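Local structure of regulatory protein SWI6 (Saccharomyces cerevisiae, 1SW6) at residues 26-31 / 187-192; 60-65 / 119-124; 133-138 / 145-150; 202-207 / 273-278. The protein acts in cell-cycle-dependent transcription as the shared subunit of the SBF and MBF complexes, partnered by SWI4 and MBP1, and is represented here by its ankyrin-repeat domain. All coordinates share one frame; numbering follows the deposited sequence.

Overall arrangement
From the N terminus, strand 27-29 reaches forward to the end of helix 183-190, so contact 1 closes a long loop that binds the start of the chain to ankyrin repeat 2. Contacts 2 and 3 are both nested inside that loop and follow one another: contact 2 lays the extended run 119-124 against helix 57-71, and contact 3 pairs the two helices of repeat 1. They touch where L63 CD2 packs on P134 CG, while contact 3 meets contact 1 through K148 and Y189. Contact 4 opens after contact 1 has closed, joins the two ends of repeat 3, and lies about 34 Å from contact 2, centre to centre.

Contact 1 (26-31 / 187-192); sequences PIITFT and LDYLYP
I27 meets D188 almost at right angles, its CG2 lying 3.8 Å from D188 O. The same methyl comes obliquely to the Y191 ring, and the branched, apolar residue suits a buried strand position against aromatic carbon. At I28 the side chain runs alongside Y189, pointing the same way, and CD1 ends 3.6 Å from Y189 OH. Its backbone is joined to the helix end by water: one molecule donates to I28 O (2.6 Å) and to D188 O (2.7 Å), so two carbonyls that could not bond each other share a donor. T29 turns its methyl to the other tyrosine, CG2 being 3.5 Å from Y191 OH. F30 sets CG anti to its carbonyl carbon (chi1 -53°), which carries the ring back along the strand until CE1 is 3.7 Å from Y189 CE2, the rings meeting obliquely. Its N donates to a second water (2.9 Å to the water oxygen), which in turn donates to Y191 OH; that hydroxyl also has D260 as a partner. Replacing Y189 with an alanine would probably strip F30 CE1 and I28 CD1 of their neighbour on the helix and open a gap between them. D188, at the end facing I27, is engaged by W231 and R238, so its carboxylate is held by the adjoining helix and loop. Strand 27-29 pairs in parallel with strand 240-242, L263 of helix 261-265 covers I27 and T29, and on the other flank F30 and Y189 rest on helix 144-152.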
# COMPACT_ATOMS: atom_id res chain seq x y z
N PRO A 26 1.34 -19.71 -27.03
CA PRO A 26 2.02 -20.68 -26.17
C PRO A 26 2.34 -20.13 -24.78
O PRO A 26 2.43 -18.92 -24.58
CB PRO A 26 3.28 -21.00 -26.97
CG PRO A 26 3.62 -19.68 -27.54
CD PRO A 26 2.27 -19.17 -28.04
N ILE A 27 2.50 -21.05 -23.84
CA ILE A 27 2.83 -20.70 -22.47
C ILE A 27 4.34 -20.83 -22.32
O ILE A 27 4.89 -21.93 -22.42
CB ILE A 27 2.15 -21.65 -21.47
CG1 ILE A 27 0.63 -21.61 -21.66
CG2 ILE A 27 2.54 -21.29 -20.05
CD1 ILE A 27 -0.13 -22.58 -20.78
N ILE A 28 5.02 -19.71 -22.10
CA ILE A 28 6.47 -19.73 -21.93
C ILE A 28 6.73 -20.08 -20.47
O ILE A 28 6.25 -19.41 -19.56
CB ILE A 28 7.04 -18.36 -22.27
CG1 ILE A 28 6.56 -17.96 -23.67
CG2 ILE A 28 8.57 -18.40 -22.22
CD1 ILE A 28 6.98 -16.57 -24.09
N THR A 29 7.50 -21.14 -20.25
CA THR A 29 7.75 -21.61 -18.89
C THR A 29 9.16 -21.40 -18.34
O THR A 29 10.12 -21.25 -19.09
CB THR A 29 7.41 -23.10 -18.78
OG1 THR A 29 8.15 -23.83 -19.77
CG2 THR A 29 5.91 -23.31 -19.04
N PHE A 30 9.27 -21.38 -17.01
CA PHE A 30 10.53 -21.21 -16.31
C PHE A 30 10.54 -22.16 -15.11
O PHE A 30 9.49 -22.42 -14.51
CB PHE A 30 10.70 -19.76 -15.83
CG PHE A 30 10.51 -18.74 -16.91
CD1 PHE A 30 9.23 -18.37 -17.33
CD2 PHE A 30 11.61 -18.15 -17.54
CE1 PHE A 30 9.05 -17.45 -18.35
CE2 PHE A 30 11.44 -17.21 -18.56
CZ PHE A 30 10.16 -16.86 -18.97
N THR A 31 11.71 -22.69 -14.75
CA THR A 31 11.79 -23.62 -13.62
C THR A 31 12.82 -23.29 -12.54
O THR A 31 12.96 -24.05 -11.58
CB THR A 31 12.06 -25.07 -14.11
OG1 THR A 31 13.15 -25.07 -15.04
CG2 THR A 31 10.81 -25.65 -14.77
N LEU A 187 -1.53 -15.01 -15.67
CA LEU A 187 -1.55 -16.39 -15.24
C LEU A 187 -0.53 -17.25 -16.00
O LEU A 187 -0.02 -18.22 -15.45
CB LEU A 187 -2.97 -16.97 -15.39
CG LEU A 187 -3.99 -16.34 -14.43
CD1 LEU A 187 -5.38 -16.88 -14.69
CD2 LEU A 187 -3.56 -16.64 -12.99
N ASP A 188 -0.21 -16.89 -17.24
CA ASP A 188 0.77 -17.68 -17.99
C ASP A 188 2.13 -17.67 -17.30
O ASP A 188 2.90 -18.64 -17.40
CB ASP A 188 0.94 -17.18 -19.43
CG ASP A 188 -0.26 -17.53 -20.31
OD1 ASP A 188 -1.13 -18.32 -19.88
OD2 ASP A 188 -0.31 -17.00 -21.45
N TYR A 189 2.42 -16.58 -16.59
CA TYR A 189 3.69 -16.44 -15.87
C TYR A 189 3.60 -16.71 -14.37
O TYR A 189 4.62 -17.01 -13.74
CB TYR A 189 4.29 -15.06 -16.09
CG TYR A 189 4.79 -14.83 -17.49
CD1 TYR A 189 3.90 -14.60 -18.54
CD2 TYR A 189 6.16 -14.89 -17.78
CE1 TYR A 189 4.36 -14.44 -19.85
CE2 TYR A 189 6.63 -14.74 -19.09
CZ TYR A 189 5.72 -14.51 -20.12
OH TYR A 189 6.17 -14.36 -21.41
N LEU A 190 2.41 -16.61 -13.77
CA LEU A 190 2.30 -16.82 -12.32
C LEU A 190 1.46 -18.01 -11.86
O LEU A 190 1.20 -18.14 -10.67
CB LEU A 190 1.78 -15.55 -11.62
CG LEU A 190 2.53 -14.21 -11.79
CD1 LEU A 190 2.04 -13.21 -10.75
CD2 LEU A 190 4.04 -14.41 -11.62
N TYR A 191 1.06 -18.89 -12.78
CA TYR A 191 0.26 -20.07 -12.42
C TYR A 191 0.88 -20.92 -11.30
O TYR A 191 0.15 -21.57 -10.54
CB TYR A 191 -0.01 -20.95 -13.65
CG TYR A 191 1.22 -21.63 -14.22
CD1 TYR A 191 1.76 -22.77 -13.62
CD2 TYR A 191 1.88 -21.10 -15.32
CE1 TYR A 191 2.92 -23.36 -14.11
CE2 TYR A 191 3.04 -21.68 -15.82
CZ TYR A 191 3.56 -22.81 -15.21
OH TYR A 191 4.72 -23.37 -15.71
N PRO A 192 2.22 -20.94 -11.18
CA PRO A 192 2.77 -21.77 -10.10
C PRO A 192 2.23 -21.34 -8.73
O PRO A 192 2.15 -22.15 -7.82
CB PRO A 192 4.27 -21.56 -10.22
CG PRO A 192 4.46 -21.34 -11.71
CD PRO A 192 3.31 -20.44 -12.05
O HOH W 1 2.56 -16.31 -22.41
O HOH W 2 5.49 -19.27 -17.05
O HOH W 3 6.66 -21.35 -15.68

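Contact 2 (60-65 / 119-124); sequences KMKLEA and TQLNLN
K62 directs CG anti to the backbone N (chi1 -178°) and L63 does the same, a setting that sends these neighbouring helix side chains to the extended run 119-124. Beyond CG the K62 chain is fully stretched, and this full length brings NZ to T119 O, to which it donates a hydrogen bond of 2.8 Å. The ammonium approaches with a C=O...N angle of 135°, tilted 32° from the carbonyl plane. Lysine suits the place because its methylenes can lie against the chain, K62 CD and CE each 3.6 Å from T119 O, while NZ supplies the charge at the end; L121 CB also lies 3.5 Å from K62 NZ. With a methionine in its place, T119 O would probably lose its charged donor and no longer be tied to helix 57-71. L63 makes the apolar part of the contact through one branch, L63 CD1 lying 4.1 Å from L123 CD2 and 4.3 Å from L121 CD1. The other branch, L63 CD2, rests 3.4 Å from the carbonyl oxygen N122 O, with no bond implied. An Asx turn, in which N122 OD1 accepts from N124 N, bends the chain just beyond this packing. Helix 57-71 thus has 119-124 along one flank, while helix 105-115 supplies V112 to K62 and L109 to L121, and L123 reaches S155 of the loop after helix 144-152.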
# COMPACT_ATOMS: atom_id res chain seq x y z
N LYS A 60 20.24 -5.38 -0.55
CA LYS A 60 18.91 -4.80 -0.42
C LYS A 60 18.89 -3.35 -0.91
O LYS A 60 18.00 -2.96 -1.67
CB LYS A 60 18.45 -4.86 1.04
CG LYS A 60 17.04 -4.32 1.24
CD LYS A 60 16.57 -4.54 2.67
CE LYS A 60 15.12 -4.10 2.83
NZ LYS A 60 14.65 -4.14 4.25
N MET A 61 19.89 -2.57 -0.49
CA MET A 61 19.98 -1.18 -0.91
C MET A 61 20.06 -1.10 -2.43
O MET A 61 19.46 -0.23 -3.05
CB MET A 61 21.21 -0.50 -0.29
CG MET A 61 21.23 -0.60 1.23
SD MET A 61 22.76 0.02 1.95
CE MET A 61 22.15 0.67 3.50
N LYS A 62 20.80 -2.03 -3.03
CA LYS A 62 20.94 -2.07 -4.48
C LYS A 62 19.60 -2.45 -5.11
O LYS A 62 19.15 -1.81 -6.06
CB LYS A 62 22.00 -3.07 -4.90
CG LYS A 62 22.22 -3.11 -6.41
CD LYS A 62 23.18 -4.21 -6.82
CE LYS A 62 23.47 -4.13 -8.32
NZ LYS A 62 24.31 -5.27 -8.78
N LEU A 63 18.97 -3.50 -4.59
CA LEU A 63 17.68 -3.94 -5.12
C LEU A 63 16.68 -2.79 -5.01
O LEU A 63 15.93 -2.50 -5.95
CB LEU A 63 17.16 -5.15 -4.35
CG LEU A 63 15.78 -5.66 -4.80
CD1 LEU A 63 15.83 -6.01 -6.27
CD2 LEU A 63 15.35 -6.88 -3.96
N GLU A 64 16.67 -2.14 -3.85
CA GLU A 64 15.77 -1.01 -3.62
C GLU A 64 16.01 0.07 -4.67
O GLU A 64 15.07 0.70 -5.14
CB GLU A 64 15.98 -0.43 -2.22
CG GLU A 64 15.35 -1.24 -1.09
CD GLU A 64 15.46 -0.55 0.28
OE1 GLU A 64 14.89 -1.07 1.27
OE2 GLU A 64 16.12 0.51 0.36
N ALA A 65 17.27 0.27 -5.04
CA ALA A 65 17.61 1.28 -6.03
C ALA A 65 17.06 0.88 -7.39
O ALA A 65 16.33 1.65 -8.03
CB ALA A 65 19.14 1.46 -6.11
N THR A 119 28.19 -4.51 -5.20
CA THR A 119 27.30 -5.58 -4.75
C THR A 119 26.63 -6.29 -5.92
O THR A 119 26.48 -5.70 -6.99
CB THR A 119 26.18 -5.03 -3.83
OG1 THR A 119 26.74 -4.10 -2.90
CG2 THR A 119 25.50 -6.16 -3.07
N GLN A 120 26.23 -7.54 -5.72
CA GLN A 120 25.56 -8.28 -6.77
C GLN A 120 24.05 -8.08 -6.67
O GLN A 120 23.50 -8.00 -5.57
CB GLN A 120 25.87 -9.77 -6.68
CG GLN A 120 25.14 -10.59 -7.73
CD GLN A 120 25.54 -12.06 -7.72
OE1 GLN A 120 25.45 -12.73 -6.69
NE2 GLN A 120 25.99 -12.56 -8.87
N LEU A 121 23.38 -7.99 -7.82
CA LEU A 121 21.94 -7.80 -7.86
C LEU A 121 21.21 -9.09 -7.50
O LEU A 121 21.39 -10.12 -8.15
CB LEU A 121 21.48 -7.35 -9.24
CG LEU A 121 19.97 -7.14 -9.33
CD1 LEU A 121 19.56 -6.05 -8.35
CD2 LEU A 121 19.57 -6.75 -10.75
N ASN A 122 20.38 -9.02 -6.46
CA ASN A 122 19.61 -10.17 -6.00
C ASN A 122 18.14 -9.77 -6.00
O ASN A 122 17.74 -8.90 -5.23
CB ASN A 122 20.05 -10.53 -4.58
CG ASN A 122 19.49 -11.85 -4.10
OD1 ASN A 122 18.30 -12.13 -4.26
ND2 ASN A 122 20.34 -12.67 -3.50
N LEU A 123 17.34 -10.40 -6.87
CA LEU A 123 15.92 -10.07 -6.98
C LEU A 123 15.01 -10.71 -5.94
O LEU A 123 13.84 -10.36 -5.84
CB LEU A 123 15.39 -10.48 -8.36
CG LEU A 123 16.11 -9.92 -9.59
CD1 LEU A 123 15.55 -10.57 -10.83
CD2 LEU A 123 15.94 -8.41 -9.63
N ASN A 124 15.56 -11.62 -5.15
CA ASN A 124 14.77 -12.32 -4.15
C ASN A 124 15.01 -11.85 -2.71
O ASN A 124 15.36 -12.64 -1.83
CB ASN A 124 15.00 -13.82 -4.31
CG ASN A 124 14.65 -14.32 -5.71
OD1 ASN A 124 15.47 -14.94 -6.39
ND2 ASN A 124 13.43 -14.03 -6.15

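Contact 3 (133-138 / 145-150); sequences TPLHWL and ELVKHL
L138 and L150 meet methyl to methyl at the middle of this interface: CD1 of L138 is 3.4 Å from CD1 of L150, tighter than usual for two carbons, and the side chains cross at about a right angle. Each leucine is a bump seated among residues of the other helix. L138 enters between L146, whose CB lies 3.8 Å from L138 CD1, and V147, whose CG2 is 4.1 Å from L138 CB. L150 is received in turn by P134, L135 and L138, its CD1 resting 4.0 Å from P134 CB. L135 slides past L150 in the opposite direction and lays CD1 3.8 Å from L150 CB. The two short segments run nearly antiparallel, at 161°, with their axes 9.6 Å apart. They are the paired helices of ankyrin repeat 1, the helix-turn-helix of the ankyrin fold, and P134 stands in the first turn of the leading helix in the TPLH signature, where the missing N-H of proline costs nothing, since first-turn nitrogens have no carbonyl of the helix to bond. T133 is the N-cap residue, and its OG1 shares a hydrogen bond with H136 ND1 in the plane of the imidazole, so the ring is fixed on the far side of the helix from the leucines. H136 NE2 bonds E165 O in the next repeat. Beta-branched V147 offers a broad, short surface suited to close approach: CG2, anti to its carbonyl carbon, reaches L138, while the residue also packs on L186 and L190 of helix 183-190. L146 packs on L70 of helix 57-71.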
# COMPACT_ATOMS: atom_id res chain seq x y z
N THR A 133 8.33 -8.71 -2.12
CA THR A 133 9.51 -8.87 -2.96
C THR A 133 9.18 -7.94 -4.13
O THR A 133 8.06 -7.43 -4.22
CB THR A 133 9.66 -10.31 -3.51
OG1 THR A 133 8.58 -10.59 -4.42
CG2 THR A 133 9.65 -11.31 -2.39
N PRO A 134 10.15 -7.68 -5.03
CA PRO A 134 9.80 -6.80 -6.14
C PRO A 134 8.60 -7.34 -6.92
O PRO A 134 7.75 -6.58 -7.41
CB PRO A 134 11.09 -6.79 -6.97
CG PRO A 134 12.14 -6.85 -5.92
CD PRO A 134 11.60 -7.93 -4.99
N LEU A 135 8.53 -8.66 -7.04
CA LEU A 135 7.44 -9.30 -7.77
C LEU A 135 6.05 -8.95 -7.20
O LEU A 135 5.10 -8.78 -7.96
CB LEU A 135 7.65 -10.82 -7.81
CG LEU A 135 7.27 -11.53 -9.11
CD1 LEU A 135 7.96 -10.88 -10.29
CD2 LEU A 135 7.66 -13.00 -9.00
N HIS A 136 5.94 -8.85 -5.88
CA HIS A 136 4.66 -8.50 -5.25
C HIS A 136 4.24 -7.09 -5.64
O HIS A 136 3.08 -6.85 -5.98
CB HIS A 136 4.75 -8.55 -3.73
CG HIS A 136 4.81 -9.93 -3.16
ND1 HIS A 136 5.92 -10.74 -3.25
CD2 HIS A 136 3.90 -10.62 -2.42
CE1 HIS A 136 5.70 -11.86 -2.59
NE2 HIS A 136 4.48 -11.81 -2.08
N TRP A 137 5.18 -6.15 -5.56
CA TRP A 137 4.92 -4.75 -5.89
C TRP A 137 4.47 -4.59 -7.33
O TRP A 137 3.46 -3.95 -7.61
CB TRP A 137 6.18 -3.91 -5.68
CG TRP A 137 6.42 -3.47 -4.27
CD1 TRP A 137 5.88 -3.99 -3.13
CD2 TRP A 137 7.30 -2.42 -3.85
NE1 TRP A 137 6.38 -3.34 -2.03
CE2 TRP A 137 7.25 -2.37 -2.44
CE3 TRP A 137 8.14 -1.52 -4.54
CZ2 TRP A 137 8.00 -1.46 -1.70
CZ3 TRP A 137 8.89 -0.61 -3.79
CH2 TRP A 137 8.81 -0.59 -2.39
N LEU A 138 5.24 -5.19 -8.24
CA LEU A 138 4.95 -5.09 -9.67
C LEU A 138 3.68 -5.81 -10.10
O LEU A 138 3.02 -5.37 -11.05
CB LEU A 138 6.16 -5.60 -10.46
CG LEU A 138 7.30 -4.59 -10.40
CD1 LEU A 138 8.55 -5.11 -11.08
CD2 LEU A 138 6.84 -3.32 -11.07
N GLU A 145 4.57 -6.45 -18.09
CA GLU A 145 5.87 -6.49 -18.74
C GLU A 145 7.03 -6.64 -17.78
O GLU A 145 7.91 -7.47 -17.97
CB GLU A 145 6.09 -5.25 -19.59
CG GLU A 145 6.68 -5.57 -20.95
CD GLU A 145 5.78 -6.51 -21.74
OE1 GLU A 145 6.27 -7.08 -22.74
OE2 GLU A 145 4.59 -6.67 -21.35
N LEU A 146 7.04 -5.83 -16.73
CA LEU A 146 8.12 -5.96 -15.78
C LEU A 146 8.08 -7.31 -15.04
O LEU A 146 9.12 -7.88 -14.73
CB LEU A 146 8.10 -4.78 -14.82
CG LEU A 146 9.17 -3.73 -15.16
CD1 LEU A 146 9.31 -3.57 -16.67
CD2 LEU A 146 8.79 -2.42 -14.49
N VAL A 147 6.88 -7.82 -14.77
CA VAL A 147 6.77 -9.12 -14.10
C VAL A 147 7.43 -10.21 -14.94
O VAL A 147 8.16 -11.05 -14.42
CB VAL A 147 5.29 -9.51 -13.84
CG1 VAL A 147 5.20 -11.01 -13.50
CG2 VAL A 147 4.74 -8.70 -12.67
N LYS A 148 7.17 -10.20 -16.24
CA LYS A 148 7.75 -11.19 -17.14
C LYS A 148 9.27 -11.11 -17.17
O LYS A 148 9.97 -12.13 -17.13
CB LYS A 148 7.15 -11.02 -18.53
CG LYS A 148 5.70 -11.42 -18.57
CD LYS A 148 4.90 -10.67 -19.63
CE LYS A 148 5.40 -10.92 -21.03
NZ LYS A 148 4.45 -10.33 -22.03
N HIS A 149 9.79 -9.89 -17.22
CA HIS A 149 11.23 -9.68 -17.22
C HIS A 149 11.86 -10.16 -15.91
O HIS A 149 12.91 -10.78 -15.92
CB HIS A 149 11.55 -8.20 -17.42
CG HIS A 149 11.54 -7.76 -18.85
ND1 HIS A 149 10.86 -6.65 -19.29
CD2 HIS A 149 12.16 -8.28 -19.94
CE1 HIS A 149 11.06 -6.49 -20.58
NE2 HIS A 149 11.85 -7.47 -21.00
N LEU A 150 11.21 -9.88 -14.79
CA LEU A 150 11.75 -10.31 -13.50
C LEU A 150 11.73 -11.83 -13.36
O LEU A 150 12.64 -12.42 -12.78
CB LEU A 150 10.99 -9.69 -12.33
CG LEU A 150 11.15 -8.18 -12.09
CD1 LEU A 150 10.53 -7.82 -10.76
CD2 LEU A 150 12.61 -7.79 -12.10

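Contact 4 (202-207 / 273-278); sequences RTILHH and ANMLNA
M275 carries the apolar part of this contact, its side chain crossing those of T203, I204 and L205. With CG anti to the backbone N (chi1 -171°) the thioether extends to the start of helix 204-212, then bends at SD. M275 SD lies 3.4 Å from L205 CG and 3.6 Å from I204 CG2, the flexible chain of methionine fitting between two branched residues. L205 adds CD1, 3.8 Å from L276 CA, and small A278 comes close enough for its CB to meet T203 CG2 at 4.1 Å.

The polar part centres on T203, the N-cap. T203 and H206 form a capping box in which T203 N donates to H206 ND1 at 3.1 Å, the N-H...N angle being 165° and the donor tilted 18° from the ring plane; T203 OG1 accepts a weak bond from L205 N. A water joins the segments, 2.6 Å from T203 OG1 and donating to M275 O. At the edge of the H206 ring, CE1 lies 3.3 Å from A278 O, while NE2 bonds D284 O.

With ND1 accepting from T203 N and NE2 bonded to a carbonyl, H206 is probably neutral, with its proton on NE2. Such a ring can close the helix start and reach the following repeat at once, as the histidine of ankyrin repeats does.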
# COMPACT_ATOMS: atom_id res chain seq x y z
N ARG A 202 -5.10 -19.91 3.35
CA ARG A 202 -6.03 -19.35 2.39
C ARG A 202 -5.45 -19.42 0.99
O ARG A 202 -4.29 -19.05 0.75
CB ARG A 202 -6.37 -17.90 2.75
CG ARG A 202 -7.41 -17.83 3.85
CD ARG A 202 -7.59 -16.44 4.40
NE ARG A 202 -8.72 -16.39 5.32
CZ ARG A 202 -9.10 -15.31 5.99
NH1 ARG A 202 -8.41 -14.18 5.85
NH2 ARG A 202 -10.16 -15.36 6.79
N THR A 203 -6.25 -19.93 0.06
CA THR A 203 -5.83 -20.08 -1.33
C THR A 203 -6.14 -18.82 -2.11
O THR A 203 -6.65 -17.84 -1.55
CB THR A 203 -6.59 -21.24 -1.98
OG1 THR A 203 -7.94 -20.84 -2.24
CG2 THR A 203 -6.60 -22.45 -1.03
N ILE A 204 -5.82 -18.84 -3.40
CA ILE A 204 -6.07 -17.69 -4.26
C ILE A 204 -7.57 -17.43 -4.32
O ILE A 204 -8.00 -16.28 -4.43
CB ILE A 204 -5.51 -17.91 -5.68
CG1 ILE A 204 -5.68 -16.64 -6.51
CG2 ILE A 204 -6.20 -19.07 -6.35
CD1 ILE A 204 -4.76 -15.50 -6.05
N LEU A 205 -8.38 -18.49 -4.25
CA LEU A 205 -9.83 -18.31 -4.29
C LEU A 205 -10.35 -17.64 -3.05
O LEU A 205 -11.30 -16.87 -3.11
CB LEU A 205 -10.56 -19.65 -4.46
CG LEU A 205 -10.47 -20.33 -5.82
CD1 LEU A 205 -11.41 -21.54 -5.87
CD2 LEU A 205 -10.85 -19.32 -6.91
N HIS A 206 -9.75 -17.92 -1.90
CA HIS A 206 -10.21 -17.30 -0.67
C HIS A 206 -10.01 -15.80 -0.79
O HIS A 206 -10.87 -15.02 -0.41
CB HIS A 206 -9.44 -17.81 0.55
CG HIS A 206 -9.92 -19.13 1.07
ND1 HIS A 206 -9.23 -20.30 0.86
CD2 HIS A 206 -11.01 -19.45 1.80
CE1 HIS A 206 -9.87 -21.29 1.45
NE2 HIS A 206 -10.95 -20.81 2.03
N HIS A 207 -8.86 -15.40 -1.32
CA HIS A 207 -8.54 -13.99 -1.47
C HIS A 207 -9.43 -13.29 -2.48
O HIS A 207 -9.80 -12.13 -2.26
CB HIS A 207 -7.05 -13.82 -1.83
CG HIS A 207 -6.12 -14.12 -0.70
ND1 HIS A 207 -6.00 -13.31 0.41
CD2 HIS A 207 -5.28 -15.16 -0.49
CE1 HIS A 207 -5.13 -13.84 1.25
NE2 HIS A 207 -4.68 -14.96 0.73
N ALA A 273 -11.04 -30.56 -6.99
CA ALA A 273 -10.68 -31.38 -5.83
C ALA A 273 -9.77 -30.74 -4.78
O ALA A 273 -9.86 -31.07 -3.61
CB ALA A 273 -10.07 -32.68 -6.29
N ASN A 274 -8.90 -29.81 -5.20
CA ASN A 274 -7.95 -29.20 -4.27
C ASN A 274 -8.12 -27.74 -3.89
O ASN A 274 -7.56 -27.29 -2.90
CB ASN A 274 -6.54 -29.35 -4.82
CG ASN A 274 -6.15 -30.78 -5.01
OD1 ASN A 274 -5.89 -31.51 -4.04
ND2 ASN A 274 -6.12 -31.22 -6.26
N MET A 275 -8.88 -26.98 -4.67
CA MET A 275 -9.00 -25.59 -4.35
C MET A 275 -10.40 -25.09 -4.10
O MET A 275 -10.64 -24.40 -3.10
CB MET A 275 -8.36 -24.74 -5.45
CG MET A 275 -8.23 -23.27 -5.11
SD MET A 275 -7.78 -22.32 -6.55
CE MET A 275 -6.04 -22.72 -6.66
N LEU A 276 -11.31 -25.43 -5.00
CA LEU A 276 -12.68 -24.96 -4.92
C LEU A 276 -13.32 -25.09 -3.55
O LEU A 276 -13.92 -24.13 -3.07
CB LEU A 276 -13.56 -25.64 -5.97
CG LEU A 276 -15.03 -25.20 -6.00
CD1 LEU A 276 -15.13 -23.68 -6.22
CD2 LEU A 276 -15.78 -25.93 -7.11
N ASN A 277 -13.18 -26.25 -2.92
CA ASN A 277 -13.78 -26.49 -1.61
C ASN A 277 -12.75 -26.59 -0.48
O ASN A 277 -13.04 -27.18 0.56
CB ASN A 277 -14.63 -27.77 -1.65
CG ASN A 277 -15.69 -27.73 -2.75
OD1 ASN A 277 -16.56 -26.86 -2.75
ND2 ASN A 277 -15.61 -28.67 -3.68
N ALA A 278 -11.56 -26.03 -0.68
CA ALA A 278 -10.52 -26.06 0.34
C ALA A 278 -10.91 -25.20 1.54
O ALA A 278 -11.53 -24.15 1.40
CB ALA A 278 -9.21 -25.55 -0.25
O HOH W 4 -10.13 -22.05 -1.73